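Local coordinates for serine proteinase inhibitor 1 (Myxoma virus, PDB 6BJ5), which inhibits serine proteases as a poxviral member of the serpin family and is important in the virulence of myxoma virus, at residues A[18-23]-A[35-40]; A[256-261]-A[292-297]. One frame throughout, in Å; residues are numbered along the deposited sequence.

Contact 1: A[18-23]-A[35-40]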
# COMPACT_ATOMS: atom_id res chain seq x y z
N ILE A 18 9.70 -2.37 7.28
CA ILE A 18 8.69 -3.43 7.45
C ILE A 18 7.59 -3.28 6.41
O ILE A 18 7.17 -4.25 5.77
CB ILE A 18 8.10 -3.45 8.87
CG1 ILE A 18 9.08 -3.97 9.89
CG2 ILE A 18 6.96 -4.45 8.93
CD1 ILE A 18 8.48 -3.98 11.29
N GLY A 19 7.11 -2.05 6.23
CA GLY A 19 6.06 -1.82 5.25
C GLY A 19 6.46 -2.30 3.87
O GLY A 19 5.70 -3.00 3.20
N LEU A 20 7.67 -1.97 3.46
CA LEU A 20 8.12 -2.31 2.12
C LEU A 20 8.53 -3.78 2.02
O LEU A 20 8.29 -4.42 0.99
CB LEU A 20 9.30 -1.42 1.76
CG LEU A 20 9.78 -1.50 0.33
CD1 LEU A 20 8.66 -0.87 -0.51
CD2 LEU A 20 11.12 -0.76 0.15
N TRP A 21 9.06 -4.33 3.10
CA TRP A 21 9.45 -5.73 3.11
C TRP A 21 8.23 -6.64 3.18
O TRP A 21 8.37 -7.84 2.94
CB TRP A 21 10.40 -5.97 4.29
CG TRP A 21 11.83 -5.46 4.08
CD1 TRP A 21 12.23 -4.17 3.92
CD2 TRP A 21 13.03 -6.25 4.06
NE1 TRP A 21 13.59 -4.10 3.77
CE2 TRP A 21 14.10 -5.36 3.85
CE3 TRP A 21 13.29 -7.62 4.17
CZ2 TRP A 21 15.42 -5.80 3.76
CZ3 TRP A 21 14.59 -8.05 4.08
CH2 TRP A 21 15.64 -7.14 3.88
N THR A 22 7.06 -6.11 3.53
CA THR A 22 5.88 -6.96 3.57
C THR A 22 5.46 -7.41 2.18
O THR A 22 4.86 -8.48 2.04
CB THR A 22 4.71 -6.25 4.28
OG1 THR A 22 5.07 -5.92 5.62
CG2 THR A 22 3.47 -7.15 4.31
N PHE A 23 5.76 -6.61 1.14
CA PHE A 23 5.24 -6.93 -0.19
C PHE A 23 5.73 -8.27 -0.67
O PHE A 23 4.96 -9.02 -1.28
CB PHE A 23 5.58 -5.85 -1.22
CG PHE A 23 4.93 -6.10 -2.57
CD1 PHE A 23 3.59 -5.81 -2.78
CD2 PHE A 23 5.66 -6.66 -3.61
CE1 PHE A 23 2.99 -6.07 -3.99
CE2 PHE A 23 5.07 -6.91 -4.81
CZ PHE A 23 3.74 -6.62 -5.01
N PHE A 35 -0.64 -2.92 -3.10
CA PHE A 35 -0.28 -2.90 -1.69
C PHE A 35 0.07 -1.47 -1.30
O PHE A 35 0.48 -0.66 -2.14
CB PHE A 35 0.90 -3.85 -1.46
CG PHE A 35 1.42 -3.88 -0.08
CD1 PHE A 35 0.62 -4.22 0.99
CD2 PHE A 35 2.75 -3.53 0.15
CE1 PHE A 35 1.14 -4.26 2.28
CE2 PHE A 35 3.26 -3.55 1.40
CZ PHE A 35 2.44 -3.92 2.49
N SER A 36 -0.11 -1.14 -0.02
CA SER A 36 0.33 0.17 0.45
C SER A 36 1.30 -0.03 1.59
O SER A 36 0.86 -0.27 2.73
CB SER A 36 -0.82 1.04 0.90
OG SER A 36 -0.28 2.24 1.44
N PRO A 37 2.61 0.03 1.34
CA PRO A 37 3.57 0.06 2.46
C PRO A 37 3.36 1.24 3.40
O PRO A 37 3.51 1.08 4.61
CB PRO A 37 4.92 0.11 1.75
CG PRO A 37 4.62 0.55 0.37
CD PRO A 37 3.29 0.01 0.04
N TYR A 38 3.03 2.43 2.89
CA TYR A 38 2.78 3.57 3.78
C TYR A 38 1.59 3.30 4.69
O TYR A 38 1.63 3.60 5.89
CB TYR A 38 2.50 4.81 2.96
CG TYR A 38 2.24 6.04 3.79
CD1 TYR A 38 3.29 6.74 4.35
CD2 TYR A 38 0.95 6.49 4.02
CE1 TYR A 38 3.08 7.87 5.10
CE2 TYR A 38 0.73 7.63 4.78
CZ TYR A 38 1.81 8.32 5.31
OH TYR A 38 1.64 9.45 6.06
N GLY A 39 0.51 2.77 4.13
CA GLY A 39 -0.67 2.48 4.93
C GLY A 39 -0.40 1.48 6.05
O GLY A 39 -0.98 1.58 7.13
N LEU A 40 0.42 0.47 5.77
CA LEU A 40 0.79 -0.49 6.81
C LEU A 40 1.62 0.19 7.89
O LEU A 40 1.32 0.10 9.08
CB LEU A 40 1.58 -1.64 6.20
CG LEU A 40 1.98 -2.73 7.20
CD1 LEU A 40 0.75 -3.23 7.94
CD2 LEU A 40 2.65 -3.92 6.48

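Contact 2: A[256-261]-A[292-297]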
# COMPACT_ATOMS: atom_id res chain seq x y z
N VAL A 256 -7.24 -7.77 -1.41
CA VAL A 256 -7.60 -7.88 0.01
C VAL A 256 -6.59 -8.83 0.64
O VAL A 256 -6.64 -10.04 0.41
CB VAL A 256 -9.02 -8.40 0.20
CG1 VAL A 256 -9.27 -8.65 1.67
CG2 VAL A 256 -10.01 -7.39 -0.38
N LEU A 257 -5.72 -8.28 1.48
CA LEU A 257 -4.52 -8.97 1.94
C LEU A 257 -4.59 -9.19 3.44
O LEU A 257 -4.99 -8.29 4.19
CB LEU A 257 -3.26 -8.17 1.62
CG LEU A 257 -3.05 -7.77 0.15
CD1 LEU A 257 -1.81 -6.92 -0.03
CD2 LEU A 257 -3.01 -9.01 -0.73
N ASP A 258 -4.20 -10.39 3.86
CA ASP A 258 -4.03 -10.73 5.27
C ASP A 258 -2.55 -10.69 5.60
O ASP A 258 -1.78 -11.52 5.10
CB ASP A 258 -4.59 -12.12 5.58
CG ASP A 258 -4.59 -12.42 7.07
OD1 ASP A 258 -3.84 -11.78 7.83
OD2 ASP A 258 -5.33 -13.35 7.46
N LEU A 259 -2.16 -9.76 6.47
CA LEU A 259 -0.75 -9.49 6.69
C LEU A 259 -0.21 -10.09 7.98
O LEU A 259 0.97 -9.87 8.29
CB LEU A 259 -0.52 -7.98 6.69
CG LEU A 259 -1.12 -7.24 5.50
CD1 LEU A 259 -0.92 -5.76 5.76
CD2 LEU A 259 -0.40 -7.62 4.22
N ARG A 260 -1.01 -10.85 8.72
CA ARG A 260 -0.53 -11.42 9.98
C ARG A 260 0.68 -12.30 9.75
O ARG A 260 1.69 -12.18 10.45
CB ARG A 260 -1.63 -12.21 10.68
CG ARG A 260 -1.12 -13.11 11.79
CD ARG A 260 -2.25 -13.61 12.65
NE ARG A 260 -1.77 -14.49 13.71
CZ ARG A 260 -2.36 -14.66 14.88
NH1 ARG A 260 -3.46 -13.98 15.17
NH2 ARG A 260 -1.84 -15.49 15.78
N ASP A 261 0.59 -13.20 8.78
CA ASP A 261 1.68 -14.14 8.56
C ASP A 261 2.96 -13.38 8.17
O ASP A 261 4.03 -13.63 8.74
CB ASP A 261 1.24 -15.17 7.52
CG ASP A 261 2.23 -16.30 7.32
OD1 ASP A 261 3.44 -16.07 7.15
OD2 ASP A 261 1.78 -17.46 7.37
N LYS A 292 -5.86 -9.77 13.91
CA LYS A 292 -5.83 -9.72 12.46
C LYS A 292 -5.27 -8.38 12.01
O LYS A 292 -5.55 -7.35 12.63
CB LYS A 292 -7.20 -9.96 11.80
CG LYS A 292 -7.98 -11.18 12.28
CD LYS A 292 -9.40 -11.20 11.71
CE LYS A 292 -10.41 -11.78 12.70
NZ LYS A 292 -11.67 -12.25 12.05
N VAL A 293 -4.49 -8.41 10.94
CA VAL A 293 -4.09 -7.20 10.23
C VAL A 293 -4.50 -7.40 8.78
O VAL A 293 -3.98 -8.30 8.10
CB VAL A 293 -2.59 -6.90 10.32
CG1 VAL A 293 -2.29 -5.57 9.61
CG2 VAL A 293 -2.14 -6.84 11.78
N LEU A 294 -5.45 -6.59 8.32
CA LEU A 294 -5.98 -6.69 6.97
C LEU A 294 -5.85 -5.36 6.25
O LEU A 294 -6.04 -4.29 6.84
CB LEU A 294 -7.45 -7.12 6.99
CG LEU A 294 -7.68 -8.46 7.68
CD1 LEU A 294 -9.15 -8.85 7.61
CD2 LEU A 294 -6.78 -9.55 7.10
N GLN A 295 -5.48 -5.46 4.97
CA GLN A 295 -5.38 -4.30 4.09
C GLN A 295 -6.16 -4.57 2.80
O GLN A 295 -5.93 -5.58 2.12
CB GLN A 295 -3.92 -3.97 3.77
CG GLN A 295 -3.71 -2.54 3.36
CD GLN A 295 -2.32 -2.26 2.83
OE1 GLN A 295 -1.98 -2.62 1.70
NE2 GLN A 295 -1.50 -1.66 3.68
N THR A 296 -7.06 -3.67 2.46
CA THR A 296 -7.68 -3.70 1.15
C THR A 296 -7.23 -2.46 0.39
O THR A 296 -7.31 -1.33 0.91
CB THR A 296 -9.20 -3.78 1.24
OG1 THR A 296 -9.70 -2.56 1.78
CG2 THR A 296 -9.62 -4.90 2.15
N SER A 297 -6.71 -2.68 -0.80
CA SER A 297 -6.16 -1.62 -1.63
C SER A 297 -6.78 -1.70 -3.02
O SER A 297 -7.22 -2.76 -3.46
CB SER A 297 -4.63 -1.70 -1.73
OG SER A 297 -4.01 -1.66 -0.46

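Contact 1: A[18-23]-A[35-40]
Gly-19 meets Pro-37 where the N-terminal helical turn packs on the start of helix 37-49 of the serpin fold. A beta carbon on Gly-19 would collide with Pro-37 O, so its absence lets the two CA atoms come to 4.2 Å. The Gly-19 carbonyl oxygen lies at the edge of the Phe-35 ring, in plane, with Gly-19 O 3.1 Å from Phe-35 CE2, where weakly positive ring hydrogens probably suit it. Thr-22 crosses the same ring at about a right angle, its CB 3.7 Å from Phe-35 CZ. With OG1 anti to its carbonyl carbon (chi1 -60°), Thr-22 reaches Leu-40 tip to tip, OG1 to CD2 3.3 Å. Phe-23 slides past Phe-35 in the opposite direction, its CD1 3.6 Å from Phe-35 CB.

The looser side is at Leu-20, whose CD1 stays 4.4 Å from Pro-37 CG; here Met-31 of the other chain packs on Leu-20 and Phe-23. Phe-35 also pairs with a strand of that chain, carrying an antiparallel ladder across the interface. Thr-22 OG1 gives its proton to Ile-18 O, 2.7 Å away in its own turn, and asks no polar partner of residues 35-40; what crosses is mainly van der Waals contact plus the carbonyl at the ring edge.

Contact 2: A[256-261]-A[292-297]
Val-256 and Thr-296 face each other in an antiparallel ladder of the large central sheet of the serpin fold, sheet A, where strands 243-258 and 293-302 are neighbours with local directions 161° apart. They form a non-hydrogen-bonded pair and lie side by side, pointing the same way, with Val-256 CG2 3.6 Å from Thr-296 CG2; branched residues suit such an extended backbone.

Leu-257 is opposite Gln-295 in the hydrogen-bonded pair. Leu-257 N donates to Gln-295 O at 2.8 Å, and Gln-295 N returns a bond to Leu-257 O at 3.0 Å, in the carbonyl plane. Their side chains turn to the other face, where both touch Phe-35. Glutamine suits this buried position because its NE2 is hydrogen-bonded to Thr-312 OG1 on strand 305-314 and probably to Ser-36 O, so the amide is satisfied.

Asp-258 goes back to the face of Val-256. Leu-294 CD2 lies over the face of its carboxylate, 3.6 Å from Asp-258 CG. With CG anti to the backbone N (chi1 -173°), that carboxylate swings forward along the chain.

Beyond the Asp-258 pair, Leu-259 N still donates to Val-293 O, at 2.8 Å and nearly straight. Its buried side chain crosses Val-293 at about a right angle, with Leu-259 CD1 4.1 Å from Val-293 CG1 and the same CD1 4.0 Å from Gln-295 CB. Leucine suits this buried junction, where Leu-40 of helix 37-49 and Thr-22 also touch it.

Arg-260 opens helix 260-265 and ties it to the neighbouring strand's approach, its NH1 bonding to Thr-291 O. Its backbone receives the cap of the turn: Arg-260 N donates to Asp-258 OD1 at 3.1 Å, with an N-H...O angle of 171°.

Along the chain, contact 1 closes before contact 2 opens, yet their centres are only 11 Å apart and they touch. Helix 37-49 lies beneath sheet A, and contact 2 pairs strands 243-258 and 293-302 of that sheet, just before the chain turns into helix 260-265. Gln-295 joins the layers: its NE2 is 2.9 Å from Ser-36 O, a probable hydrogen bond. Beside it, Leu-40 CD1 lies 3.7 Å from Leu-259 CD1. The N-terminal region is thereby fastened under the sheet, in which strand 305-314 sits between 142-153 and 293-302, consistent with the loop-inserted, cleaved state of a serpin.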